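Local structure of membrane-bound lysozyme inhibitor of C-type lysozyme (Pseudomonas aeruginosa, 3F6Z) at residues L8-D13 with L36-N41; K24-R29 with G95-E100; R29-Q34 with A44-S49; D40-V45 with F56-S61; S52-S57 with Y67-Y72. The protein specifically inhibits C-type lysozymes as a lipoprotein of the bacterial outer membrane. One frame throughout, in Å; residues are numbered along the deposited sequence.

Interaction 1: L8-D13 with L36-N41; sequences LALPGD and LNKGDN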
# COMPACT_ATOMS: atom_id res chain seq x y z
N LEU B 8 10.60 -15.92 12.03
CA LEU B 8 10.24 -14.69 12.72
C LEU B 8 9.14 -15.00 13.72
O LEU B 8 8.21 -15.75 13.42
CB LEU B 8 9.72 -13.65 11.73
CG LEU B 8 9.01 -12.45 12.37
CD1 LEU B 8 9.97 -11.67 13.26
CD2 LEU B 8 8.45 -11.55 11.27
N ALA B 9 9.25 -14.44 14.92
CA ALA B 9 8.24 -14.68 15.94
C ALA B 9 7.07 -13.75 15.69
O ALA B 9 7.25 -12.54 15.59
CB ALA B 9 8.82 -14.43 17.32
N LEU B 10 5.87 -14.30 15.59
CA LEU B 10 4.67 -13.50 15.37
C LEU B 10 4.19 -13.01 16.74
O LEU B 10 4.06 -13.79 17.67
CB LEU B 10 3.59 -14.33 14.68
CG LEU B 10 3.98 -14.92 13.33
CD1 LEU B 10 2.85 -15.77 12.79
CD2 LEU B 10 4.32 -13.82 12.34
N PRO B 11 3.92 -11.70 16.87
CA PRO B 11 3.47 -11.07 18.11
C PRO B 11 2.11 -11.50 18.67
O PRO B 11 1.19 -11.85 17.93
CB PRO B 11 3.49 -9.59 17.77
CG PRO B 11 3.08 -9.60 16.34
CD PRO B 11 3.93 -10.71 15.77
N GLY B 12 2.00 -11.47 20.00
CA GLY B 12 0.75 -11.82 20.65
C GLY B 12 0.55 -13.29 20.95
O GLY B 12 1.28 -14.15 20.46
N ASP B 13 -0.47 -13.56 21.76
CA ASP B 13 -0.80 -14.92 22.17
C ASP B 13 -2.03 -15.45 21.44
O ASP B 13 -2.54 -16.52 21.77
CB ASP B 13 -1.04 -14.95 23.68
CG ASP B 13 0.20 -14.58 24.48
OD1 ASP B 13 0.09 -14.40 25.71
OD2 ASP B 13 1.28 -14.46 23.86
N LEU B 36 -1.25 -16.89 6.75
CA LEU B 36 -1.04 -16.92 8.19
C LEU B 36 -1.88 -15.84 8.85
O LEU B 36 -1.71 -14.65 8.57
CB LEU B 36 0.44 -16.71 8.54
CG LEU B 36 1.43 -17.76 8.04
CD1 LEU B 36 2.00 -17.32 6.69
CD2 LEU B 36 2.56 -17.94 9.05
N ASN B 37 -2.80 -16.26 9.70
CA ASN B 37 -3.69 -15.36 10.41
C ASN B 37 -3.52 -15.54 11.92
O ASN B 37 -3.78 -16.61 12.47
CB ASN B 37 -5.15 -15.63 10.03
CG ASN B 37 -5.37 -15.57 8.53
OD1 ASN B 37 -5.92 -16.50 7.93
ND2 ASN B 37 -4.96 -14.46 7.91
N LYS B 38 -3.07 -14.47 12.58
CA LYS B 38 -2.86 -14.50 14.02
C LYS B 38 -3.18 -13.14 14.62
O LYS B 38 -2.40 -12.20 14.51
CB LYS B 38 -1.41 -14.88 14.31
CG LYS B 38 -1.03 -14.90 15.78
CD LYS B 38 0.44 -15.28 15.95
CE LYS B 38 0.90 -15.12 17.40
NZ LYS B 38 0.21 -16.06 18.33
N GLY B 39 -4.34 -13.02 15.25
CA GLY B 39 -4.72 -11.75 15.85
C GLY B 39 -4.81 -10.63 14.84
O GLY B 39 -5.46 -10.77 13.80
N ASP B 40 -4.15 -9.51 15.12
CA ASP B 40 -4.18 -8.36 14.22
C ASP B 40 -3.35 -8.58 12.97
O ASP B 40 -3.46 -7.82 12.01
CB ASP B 40 -3.66 -7.10 14.91
CG ASP B 40 -4.51 -6.67 16.08
OD1 ASP B 40 -5.72 -6.98 16.08
OD2 ASP B 40 -3.96 -6.00 16.99
N ASN B 41 -2.51 -9.60 12.98
CA ASN B 41 -1.67 -9.87 11.83
C ASN B 41 -2.24 -10.93 10.91
O ASN B 41 -2.78 -11.94 11.36
CB ASN B 41 -0.27 -10.29 12.28
CG ASN B 41 0.47 -9.18 12.99
OD1 ASN B 41 0.68 -9.23 14.20
ND2 ASN B 41 0.87 -8.16 12.24
O HOH W 1 0.11 -11.77 15.40

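Interaction 2: K24-R29 with G95-E100; sequences KCENGR and GVACKE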
# COMPACT_ATOMS: atom_id res chain seq x y z
N LYS B 24 -3.81 -21.10 -9.93
CA LYS B 24 -3.46 -21.16 -11.34
C LYS B 24 -3.96 -19.83 -11.86
O LYS B 24 -5.12 -19.48 -11.65
CB LYS B 24 -4.17 -22.31 -12.06
CG LYS B 24 -3.87 -22.33 -13.55
CD LYS B 24 -4.22 -23.66 -14.18
CE LYS B 24 -3.83 -23.69 -15.64
NZ LYS B 24 -4.02 -25.05 -16.22
N CYS B 25 -3.08 -19.09 -12.52
CA CYS B 25 -3.44 -17.78 -13.03
C CYS B 25 -3.64 -17.79 -14.53
O CYS B 25 -3.27 -18.75 -15.22
CB CYS B 25 -2.38 -16.76 -12.63
SG CYS B 25 -2.01 -16.78 -10.84
N GLU B 26 -4.22 -16.71 -15.03
CA GLU B 26 -4.52 -16.54 -16.45
C GLU B 26 -3.30 -16.51 -17.38
O GLU B 26 -3.46 -16.42 -18.60
CB GLU B 26 -5.32 -15.26 -16.64
CG GLU B 26 -6.03 -15.19 -17.96
CD GLU B 26 -6.53 -13.81 -18.28
OE1 GLU B 26 -7.10 -13.16 -17.38
OE2 GLU B 26 -6.36 -13.38 -19.44
N ASN B 27 -2.09 -16.56 -16.81
CA ASN B 27 -0.87 -16.53 -17.62
C ASN B 27 -0.17 -17.87 -17.62
O ASN B 27 0.98 -18.00 -18.06
CB ASN B 27 0.06 -15.42 -17.13
CG ASN B 27 0.55 -15.64 -15.71
OD1 ASN B 27 -0.14 -16.23 -14.88
ND2 ASN B 27 1.74 -15.13 -15.42
N GLY B 28 -0.87 -18.88 -17.13
CA GLY B 28 -0.31 -20.22 -17.07
C GLY B 28 0.32 -20.56 -15.75
O GLY B 28 0.28 -21.71 -15.32
N ARG B 29 0.91 -19.57 -15.09
CA ARG B 29 1.56 -19.79 -13.81
C ARG B 29 0.73 -20.61 -12.84
O ARG B 29 -0.50 -20.51 -12.81
CB ARG B 29 1.91 -18.46 -13.13
CG ARG B 29 3.03 -17.66 -13.76
CD ARG B 29 3.56 -16.68 -12.73
NE ARG B 29 4.08 -17.39 -11.57
CZ ARG B 29 4.16 -16.88 -10.34
NH1 ARG B 29 3.74 -15.65 -10.10
NH2 ARG B 29 4.66 -17.61 -9.35
N GLY B 95 -4.01 -6.20 -13.58
CA GLY B 95 -3.58 -7.27 -12.71
C GLY B 95 -3.86 -8.64 -13.30
O GLY B 95 -4.70 -8.78 -14.19
N VAL B 96 -3.16 -9.65 -12.79
CA VAL B 96 -3.30 -11.03 -13.23
C VAL B 96 -4.38 -11.74 -12.41
O VAL B 96 -4.37 -11.70 -11.18
CB VAL B 96 -1.96 -11.80 -13.05
CG1 VAL B 96 -2.13 -13.25 -13.44
CG2 VAL B 96 -0.87 -11.13 -13.88
N ALA B 97 -5.31 -12.40 -13.10
CA ALA B 97 -6.40 -13.11 -12.43
C ALA B 97 -6.06 -14.58 -12.15
O ALA B 97 -5.63 -15.31 -13.04
CB ALA B 97 -7.66 -13.02 -13.27
N CYS B 98 -6.26 -15.00 -10.90
CA CYS B 98 -5.96 -16.37 -10.48
C CYS B 98 -7.15 -17.00 -9.77
O CYS B 98 -7.99 -16.31 -9.18
CB CYS B 98 -4.76 -16.40 -9.53
SG CYS B 98 -3.30 -15.42 -10.03
N LYS B 99 -7.20 -18.33 -9.81
CA LYS B 99 -8.27 -19.10 -9.18
C LYS B 99 -7.63 -20.16 -8.29
O LYS B 99 -6.54 -20.64 -8.58
CB LYS B 99 -9.09 -19.84 -10.24
CG LYS B 99 -9.62 -19.01 -11.38
CD LYS B 99 -9.89 -19.92 -12.59
CE LYS B 99 -10.41 -19.12 -13.79
NZ LYS B 99 -9.61 -17.90 -14.06
N GLU B 100 -8.32 -20.54 -7.21
CA GLU B 100 -7.81 -21.58 -6.34
C GLU B 100 -7.82 -22.89 -7.13
O GLU B 100 -8.79 -23.18 -7.83
CB GLU B 100 -8.69 -21.72 -5.10
CG GLU B 100 -8.28 -20.82 -3.95
CD GLU B 100 -9.12 -21.03 -2.70
OE1 GLU B 100 -9.47 -22.19 -2.41
OE2 GLU B 100 -9.42 -20.03 -2.01
O HOH W 2 -6.84 -19.10 -14.38

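Interaction 3: R29-Q34 with A44-S49; sequences RKFTVQ and AVVPVS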
# COMPACT_ATOMS: atom_id res chain seq x y z
N ARG B 29 0.91 -19.57 -15.09
CA ARG B 29 1.56 -19.79 -13.81
C ARG B 29 0.73 -20.61 -12.84
O ARG B 29 -0.50 -20.51 -12.81
CB ARG B 29 1.91 -18.46 -13.13
CG ARG B 29 3.03 -17.66 -13.76
CD ARG B 29 3.56 -16.68 -12.73
NE ARG B 29 4.08 -17.39 -11.57
CZ ARG B 29 4.16 -16.88 -10.34
NH1 ARG B 29 3.74 -15.65 -10.10
NH2 ARG B 29 4.66 -17.61 -9.35
N LYS B 30 1.42 -21.42 -12.05
CA LYS B 30 0.79 -22.26 -11.05
C LYS B 30 1.72 -22.28 -9.84
O LYS B 30 2.90 -22.64 -9.95
CB LYS B 30 0.60 -23.68 -11.59
CG LYS B 30 -0.11 -23.74 -12.92
CD LYS B 30 -0.64 -25.14 -13.22
CE LYS B 30 -1.30 -25.18 -14.60
NZ LYS B 30 -2.08 -26.42 -14.83
N PHE B 31 1.19 -21.87 -8.69
CA PHE B 31 1.98 -21.82 -7.47
C PHE B 31 1.12 -22.05 -6.25
O PHE B 31 -0.08 -22.25 -6.36
CB PHE B 31 2.66 -20.46 -7.35
CG PHE B 31 1.74 -19.30 -7.60
CD1 PHE B 31 1.53 -18.83 -8.89
CD2 PHE B 31 1.06 -18.70 -6.55
CE1 PHE B 31 0.64 -17.77 -9.14
CE2 PHE B 31 0.17 -17.64 -6.78
CZ PHE B 31 -0.03 -17.18 -8.08
N THR B 32 1.76 -22.02 -5.09
CA THR B 32 1.09 -22.24 -3.82
C THR B 32 1.38 -21.09 -2.88
O THR B 32 2.52 -20.63 -2.79
CB THR B 32 1.56 -23.55 -3.16
OG1 THR B 32 1.31 -24.65 -4.04
CG2 THR B 32 0.83 -23.77 -1.83
N VAL B 33 0.35 -20.64 -2.17
CA VAL B 33 0.48 -19.53 -1.24
C VAL B 33 0.24 -20.01 0.19
O VAL B 33 -0.57 -20.90 0.43
CB VAL B 33 -0.55 -18.42 -1.57
CG1 VAL B 33 -0.58 -17.37 -0.45
CG2 VAL B 33 -0.21 -17.77 -2.90
N GLN B 34 0.95 -19.41 1.14
CA GLN B 34 0.73 -19.78 2.53
C GLN B 34 0.09 -18.60 3.24
O GLN B 34 0.62 -17.49 3.22
CB GLN B 34 2.04 -20.16 3.23
CG GLN B 34 1.80 -20.69 4.64
CD GLN B 34 3.06 -21.13 5.35
OE1 GLN B 34 3.93 -20.32 5.67
NE2 GLN B 34 3.16 -22.43 5.61
N ALA B 44 0.48 -13.35 3.82
CA ALA B 44 0.38 -14.22 2.67
C ALA B 44 1.76 -14.29 2.05
O ALA B 44 2.32 -13.27 1.64
CB ALA B 44 -0.62 -13.66 1.66
N VAL B 45 2.33 -15.49 2.02
CA VAL B 45 3.65 -15.70 1.44
C VAL B 45 3.40 -16.11 0.00
O VAL B 45 2.87 -17.19 -0.28
CB VAL B 45 4.43 -16.81 2.22
CG1 VAL B 45 5.85 -16.93 1.69
CG2 VAL B 45 4.45 -16.48 3.71
N VAL B 46 3.78 -15.24 -0.92
CA VAL B 46 3.52 -15.49 -2.32
C VAL B 46 4.71 -15.49 -3.24
O VAL B 46 5.55 -14.59 -3.19
CB VAL B 46 2.54 -14.44 -2.90
CG1 VAL B 46 2.21 -14.79 -4.33
CG2 VAL B 46 1.29 -14.34 -2.03
N PRO B 47 4.83 -16.53 -4.08
CA PRO B 47 5.95 -16.56 -5.01
C PRO B 47 5.48 -15.76 -6.23
O PRO B 47 4.76 -16.28 -7.10
CB PRO B 47 6.13 -18.05 -5.30
CG PRO B 47 4.73 -18.59 -5.17
CD PRO B 47 4.22 -17.87 -3.93
N VAL B 48 5.85 -14.49 -6.28
CA VAL B 48 5.46 -13.62 -7.37
C VAL B 48 6.14 -14.05 -8.67
O VAL B 48 5.80 -13.56 -9.75
CB VAL B 48 5.81 -12.14 -7.06
CG1 VAL B 48 5.05 -11.68 -5.82
CG2 VAL B 48 7.30 -11.99 -6.85
N SER B 49 7.10 -14.96 -8.55
CA SER B 49 7.82 -15.50 -9.70
C SER B 49 8.57 -16.75 -9.27
O SER B 49 8.53 -17.15 -8.11
CB SER B 49 8.79 -14.46 -10.28
OG SER B 49 9.85 -14.17 -9.39
O HOH W 3 4.27 -20.31 -0.56

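Interaction 4: D40-V45 with F56-S61; sequences DNSLAV and FSNVIS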
# COMPACT_ATOMS: atom_id res chain seq x y z
N ASP B 40 -4.15 -9.51 15.12
CA ASP B 40 -4.18 -8.36 14.22
C ASP B 40 -3.35 -8.58 12.97
O ASP B 40 -3.46 -7.82 12.01
CB ASP B 40 -3.66 -7.10 14.91
CG ASP B 40 -4.51 -6.67 16.08
OD1 ASP B 40 -5.72 -6.98 16.08
OD2 ASP B 40 -3.96 -6.00 16.99
N ASN B 41 -2.51 -9.60 12.98
CA ASN B 41 -1.67 -9.87 11.83
C ASN B 41 -2.24 -10.93 10.91
O ASN B 41 -2.78 -11.94 11.36
CB ASN B 41 -0.27 -10.29 12.28
CG ASN B 41 0.47 -9.18 12.99
OD1 ASN B 41 0.68 -9.23 14.20
ND2 ASN B 41 0.87 -8.16 12.24
N SER B 42 -2.10 -10.68 9.62
CA SER B 42 -2.57 -11.58 8.59
C SER B 42 -1.57 -11.45 7.45
O SER B 42 -1.36 -10.36 6.91
CB SER B 42 -3.97 -11.17 8.14
OG SER B 42 -4.41 -11.97 7.07
N LEU B 43 -0.94 -12.56 7.09
CA LEU B 43 0.07 -12.53 6.04
C LEU B 43 -0.20 -13.55 4.94
O LEU B 43 -0.98 -14.48 5.11
CB LEU B 43 1.45 -12.81 6.63
CG LEU B 43 1.83 -12.02 7.89
CD1 LEU B 43 3.11 -12.61 8.48
CD2 LEU B 43 2.00 -10.54 7.57
N ALA B 44 0.48 -13.35 3.82
CA ALA B 44 0.38 -14.22 2.67
C ALA B 44 1.76 -14.29 2.05
O ALA B 44 2.32 -13.27 1.64
CB ALA B 44 -0.62 -13.66 1.66
N VAL B 45 2.33 -15.49 2.02
CA VAL B 45 3.65 -15.70 1.44
C VAL B 45 3.40 -16.11 0.00
O VAL B 45 2.87 -17.19 -0.28
CB VAL B 45 4.43 -16.81 2.22
CG1 VAL B 45 5.85 -16.93 1.69
CG2 VAL B 45 4.45 -16.48 3.71
N PHE B 56 3.77 -11.01 2.09
CA PHE B 56 2.82 -9.90 1.99
C PHE B 56 2.10 -9.68 3.31
O PHE B 56 1.80 -10.63 4.03
CB PHE B 56 1.75 -10.18 0.93
CG PHE B 56 2.25 -10.18 -0.48
CD1 PHE B 56 3.17 -11.13 -0.92
CD2 PHE B 56 1.75 -9.24 -1.40
CE1 PHE B 56 3.58 -11.16 -2.24
CE2 PHE B 56 2.16 -9.26 -2.73
CZ PHE B 56 3.08 -10.22 -3.16
N SER B 57 1.82 -8.42 3.63
CA SER B 57 1.10 -8.11 4.86
C SER B 57 -0.28 -7.57 4.50
O SER B 57 -0.44 -6.76 3.59
CB SER B 57 1.88 -7.08 5.69
OG SER B 57 1.17 -6.77 6.87
N ASN B 58 -1.29 -8.03 5.22
CA ASN B 58 -2.66 -7.61 4.99
C ASN B 58 -2.83 -6.12 5.26
O ASN B 58 -2.42 -5.62 6.32
CB ASN B 58 -3.59 -8.43 5.88
CG ASN B 58 -5.04 -8.08 5.69
OD1 ASN B 58 -5.61 -8.26 4.61
ND2 ASN B 58 -5.66 -7.57 6.74
N VAL B 59 -3.42 -5.41 4.30
CA VAL B 59 -3.66 -3.97 4.43
C VAL B 59 -5.16 -3.69 4.32
O VAL B 59 -5.92 -4.49 3.77
CB VAL B 59 -2.88 -3.16 3.36
CG1 VAL B 59 -1.38 -3.26 3.61
CG2 VAL B 59 -3.21 -3.67 1.96
N ILE B 60 -5.58 -2.53 4.82
CA ILE B 60 -6.98 -2.15 4.83
C ILE B 60 -7.64 -2.05 3.45
O ILE B 60 -7.05 -1.56 2.50
CB ILE B 60 -7.18 -0.81 5.58
CG1 ILE B 60 -8.66 -0.59 5.90
CG2 ILE B 60 -6.64 0.35 4.73
CD1 ILE B 60 -8.93 0.51 6.96
N SER B 61 -8.87 -2.54 3.37
CA SER B 61 -9.66 -2.48 2.15
C SER B 61 -11.13 -2.57 2.54
O SER B 61 -11.45 -2.86 3.70
CB SER B 61 -9.31 -3.65 1.21
OG SER B 61 -9.77 -4.88 1.72
O HOH W 4 0.02 -8.25 9.39

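Interaction 5: S52-S57 with Y67-Y72; sequences STLVFS and YAAGQY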
# COMPACT_ATOMS: atom_id res chain seq x y z
N SER B 52 11.41 -15.45 -6.85
CA SER B 52 11.10 -14.41 -5.87
C SER B 52 9.79 -14.69 -5.15
O SER B 52 8.72 -14.70 -5.76
CB SER B 52 11.05 -13.04 -6.55
OG SER B 52 10.95 -12.02 -5.58
N THR B 53 9.89 -14.93 -3.85
CA THR B 53 8.73 -15.20 -3.00
C THR B 53 8.70 -14.14 -1.92
O THR B 53 9.66 -13.98 -1.17
CB THR B 53 8.84 -16.59 -2.36
OG1 THR B 53 8.79 -17.59 -3.37
CG2 THR B 53 7.72 -16.81 -1.37
N LEU B 54 7.59 -13.42 -1.85
CA LEU B 54 7.43 -12.32 -0.91
C LEU B 54 6.46 -12.55 0.23
O LEU B 54 5.45 -13.21 0.07
CB LEU B 54 6.99 -11.06 -1.66
CG LEU B 54 7.87 -10.59 -2.82
CD1 LEU B 54 7.28 -9.31 -3.40
CD2 LEU B 54 9.29 -10.35 -2.34
N VAL B 55 6.79 -11.98 1.38
CA VAL B 55 5.92 -12.06 2.55
C VAL B 55 5.03 -10.82 2.47
O VAL B 55 5.48 -9.71 2.73
CB VAL B 55 6.73 -11.99 3.88
CG1 VAL B 55 5.75 -11.97 5.07
CG2 VAL B 55 7.68 -13.19 3.99
N PHE B 56 3.77 -11.01 2.09
CA PHE B 56 2.82 -9.90 1.99
C PHE B 56 2.10 -9.68 3.31
O PHE B 56 1.80 -10.63 4.03
CB PHE B 56 1.75 -10.18 0.93
CG PHE B 56 2.25 -10.18 -0.48
CD1 PHE B 56 3.17 -11.13 -0.92
CD2 PHE B 56 1.75 -9.24 -1.40
CE1 PHE B 56 3.58 -11.16 -2.24
CE2 PHE B 56 2.16 -9.26 -2.73
CZ PHE B 56 3.08 -10.22 -3.16
N SER B 57 1.82 -8.42 3.63
CA SER B 57 1.10 -8.11 4.86
C SER B 57 -0.28 -7.57 4.50
O SER B 57 -0.44 -6.76 3.59
CB SER B 57 1.88 -7.08 5.69
OG SER B 57 1.17 -6.77 6.87
N TYR B 67 -3.42 -7.72 0.31
CA TYR B 67 -2.09 -7.88 0.89
C TYR B 67 -1.06 -7.10 0.07
O TYR B 67 -1.16 -7.02 -1.16
CB TYR B 67 -1.68 -9.36 0.90
CG TYR B 67 -2.63 -10.31 1.62
CD1 TYR B 67 -2.41 -10.67 2.95
CD2 TYR B 67 -3.71 -10.89 0.95
CE1 TYR B 67 -3.24 -11.60 3.60
CE2 TYR B 67 -4.55 -11.81 1.58
CZ TYR B 67 -4.30 -12.17 2.91
OH TYR B 67 -5.10 -13.11 3.53
N ALA B 68 -0.05 -6.55 0.74
CA ALA B 68 0.97 -5.76 0.06
C ALA B 68 2.41 -6.17 0.36
O ALA B 68 2.73 -6.61 1.46
CB ALA B 68 0.78 -4.28 0.40
N ALA B 69 3.27 -6.02 -0.64
CA ALA B 69 4.69 -6.33 -0.53
C ALA B 69 5.41 -5.87 -1.79
O ALA B 69 4.89 -6.06 -2.90
CB ALA B 69 4.91 -7.84 -0.31
N GLY B 70 6.58 -5.27 -1.63
CA GLY B 70 7.35 -4.81 -2.77
C GLY B 70 6.50 -3.92 -3.66
O GLY B 70 5.82 -3.02 -3.17
N GLN B 71 6.53 -4.18 -4.96
CA GLN B 71 5.71 -3.40 -5.89
C GLN B 71 4.43 -4.14 -6.24
O GLN B 71 3.70 -3.76 -7.15
CB GLN B 71 6.50 -3.08 -7.16
CG GLN B 71 7.80 -3.86 -7.34
CD GLN B 71 7.63 -5.10 -8.18
OE1 GLN B 71 8.60 -5.78 -8.52
NE2 GLN B 71 6.38 -5.40 -8.53
N TYR B 72 4.14 -5.19 -5.48
CA TYR B 72 2.96 -6.02 -5.72
C TYR B 72 1.83 -5.87 -4.71
O TYR B 72 2.02 -5.45 -3.57
CB TYR B 72 3.36 -7.50 -5.72
CG TYR B 72 4.30 -7.92 -6.82
CD1 TYR B 72 3.82 -8.17 -8.11
CD2 TYR B 72 5.66 -8.10 -6.57
CE1 TYR B 72 4.68 -8.59 -9.13
CE2 TYR B 72 6.53 -8.51 -7.58
CZ TYR B 72 6.04 -8.76 -8.86
OH TYR B 72 6.91 -9.15 -9.85

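Interaction 1: L8-D13 with L36-N41
Lys38 lays its aliphatic chain against Leu10, with CD 3.5 Å from Leu10 CB, the two side chains crossing obliquely. CG stands anti to the backbone N (chi1 178°) and the chain runs straight out as far as CE, which carries it past Leu10 to the backbone beyond. There CE lies 3.3 Å from Pro11 O, and a bend at chi4 (65°) swings the ammonium to Gly12 O, with NZ to O 3.1 Å. NZ sits above the plane of that carbonyl, well off its lone pairs. The same ammonium also bonds to Ala14 O and forms a salt bridge with Asp6 of the second subunit, so this largely buried charge has three partners. One water lies within bonding distance of Lys38 O (2.7 Å) and Pro11 O (2.8 Å), linking the backbones. Farther back, Leu10 CD1 meets Leu36 CD2 at 4.3 Å, a looser apolar touch. Residues 8 to 10 also pair with a strand of the second subunit, extending the sheet across the interface. The contact thus packs the N-terminal strand and its following loop against the end of strand 30-38, where a type II' turn from Lys38 to Asn41 makes the tight connection of a two-stranded beta hairpin.

Interaction 2: K24-R29 with G95-E100
Cys25 and Cys98 are joined through their sulfurs, SG to SG 2.0 Å, across a non-hydrogen-bonded pair of antiparallel strands. The two half-cystines adopt nearly the same conformation: each SG is anti to its own carbonyl carbon, with chi1 -52° in Cys25 and -47° in Cys98. Both side chains leave on the same, buried face of the sheet, and these torsions turn the sulfurs toward each other; the dihedral about the S-S bond, 93°, is close to the relaxed value. The backbones are drawn together here, with CA of Cys25 only 3.9 Å from CA of Cys98.

Beside the bridge, the CG1 branch of Val96 packs on Cys25 CB at 3.6 Å. That same methyl is approached by OD1 of Asn27, whose side chain crosses the valine at about a right angle. Glu26, with CG anti to its backbone N and the chain extended beyond, brings OE1 alongside the methyl of Ala97, a loose approach, OE1 to Ala97 CB 4.2 Å.

Backbone bonds flank the disulfide. Lys24 and Lys99 exchange a pair, and beyond the cystine Glu26 N reaches Ala97 O at 2.8 Å. Lys24 O is shared, taking Lys99 N and a proton from a water; Lys99 bends at its last torsion to put NZ 3.0 Å from that water's O. A type I turn from Cys25 to Gly28 then leads the chain away. Strands 16-25 and 96-100 are the first and last of the eight-stranded antiparallel sheet, so this is the closure of a beta barrel, fastened by a cross-strand disulfide.

Interaction 3: R29-Q34 with A44-S49
Pro47 O is held by both terminal nitrogens of Arg29. NH2 makes the short, straight bond, 2.6 Å to Pro47 O at an N-H...O angle of 167°, with the oxygen lying in the guanidinium plane. NH1 adds only a weak bond to the same atom. A bend at chi3 (61°) turns the arginine chain so that this edge faces the carbonyl. The flat group is sandwiched as well: Ser49 CA lies over one face and Phe31 CD1 over the other.

With CG between the backbone N and the carbonyl carbon (chi1 47°), the Phe31 ring is put beneath the guanidinium, while its CB packs on Pro47 CG at 3.5 Å. Val33 and Val46 interlock through their branches, Val33 CG2 to Val46 CG2 being 3.8 Å. Regular pairing joins Gln34 and Val45: Val45 N donates to Gln34 O at 2.9 Å and Gln34 N to Val45 O at 3.3 Å. Toward Pro47, which has no N-H to offer, a water bonds instead to Thr32 O at 2.9 Å and weakly to Val45 O. Strands 30-38 and 41-49 form an antiparallel beta hairpin of the barrel, its ladder giving out at the proline and held there by the arginine.

Interaction 4: D40-V45 with F56-S61
Ala44 and Phe56 form a hydrogen-bonded backbone pair, with Phe56 N to Ala44 O at 2.7 Å and Ala44 N to Phe56 O at 3.0 Å. Two residues on, Asn58 N donates to Ser42 O over 2.9 Å. Between them lies the non-hydrogen-bonded pair of Leu43 and Ser57, where Leu43 CA sits 3.3 Å from Phe56 O in a CA-H...O contact.

Water adds one polar link: it accepts from Ser42 N and donates to Ser57 OG, at 3.1 Å from that oxygen. The hydroxyl also bonds Val55 O of the second subunit.

Side-chain packing follows the two faces. Leu43, with CG anti to the carbonyl carbon (chi1 -48°), reaches across so that CD2 is 3.7 Å from Ser57 CA. On the other face Ala44 CB lies beside Phe56 CB, and Ser42 CB meets Asn58 CB at 3.6 Å. Phe56 turns its ring edge toward Ala44 O, which lies near the ring plane.

Around the pair, Tyr67 packs on Ser42 and Ala44, while Leu43 touches Leu8 of the second subunit. Strands 41-49 and 52-59 thus make a strongly twisted antiparallel beta hairpin, their local axes 136° apart, in the wall of the barrel.

Interaction 5: S52-S57 with Y67-Y72
Ser57 and Ala68 satisfy each other's backbones completely: Ser57 N donates to Ala68 O at 3.0 Å, and Ala68 N returns a bond to Ser57 O at 2.9 Å. Each donor is tilted from the plane of the carbonyl it meets. Ala68 O also draws in a CA-H group, Phe56 CA standing 3.3 Å from it.

Segment 67-72 turns on itself. Tyr72 N bonds to Ala69 O at 2.8 Å and Ala69 N to Tyr72 O at 3.2 Å, which serves these four polar atoms within a type II' turn. Tyr67 sends its hydroxyl outward to a polar side chain of another protein's chain. Ser57 OG bonds Val55 O of the second subunit, Val55 O takes the matching bond from that subunit's Ser57 OG, and Ser52 OG bonds its Asp40.

Between the strands the side chains pack apolarly. The Ala69 methyl sits over one face of the Phe56 ring, CB 3.6 Å from the centroid and 14° off the normal, a CH-pi contact. At the ring's edge comes Tyr72 CB, 3.7 Å from Phe56 CE2, and Tyr67 CB lies beside Phe56 CB. Leu54, its CG anti to the carbonyl carbon (chi1 -56°), crosses Tyr72 at about a right angle and brings CD1 to 3.8 Å from Tyr72 CD2. Trp74 also packs on Phe56. Strands 52-59 and 65-69 form an antiparallel beta hairpin whose aromatic side contributes to the barrel's buried core.

How the interactions relate
From the N terminus, interaction 1 comes first, bringing residues 8-13 to the hairpin end at 36-41 and closing a loop that contains strand 16-25. Interaction 2 starts inside that loop and ends near the C terminus, so the two cross; it joins the first and last barrel strands. Interactions 3, 4 and 5 all fall within its long span. Each closes one hairpin, and together they step through strands 30-38, 41-49, 52-59 and 65-69. Interaction 3 crosses interaction 1, and interaction 4 begins on residues 40-41, where interaction 1 ends. Phe31 touches the disulfide sulfurs, linking interactions 2 and 3, while Phe56 is shared by interactions 4 and 5 and packs on Val46 and Val48 of interaction 3.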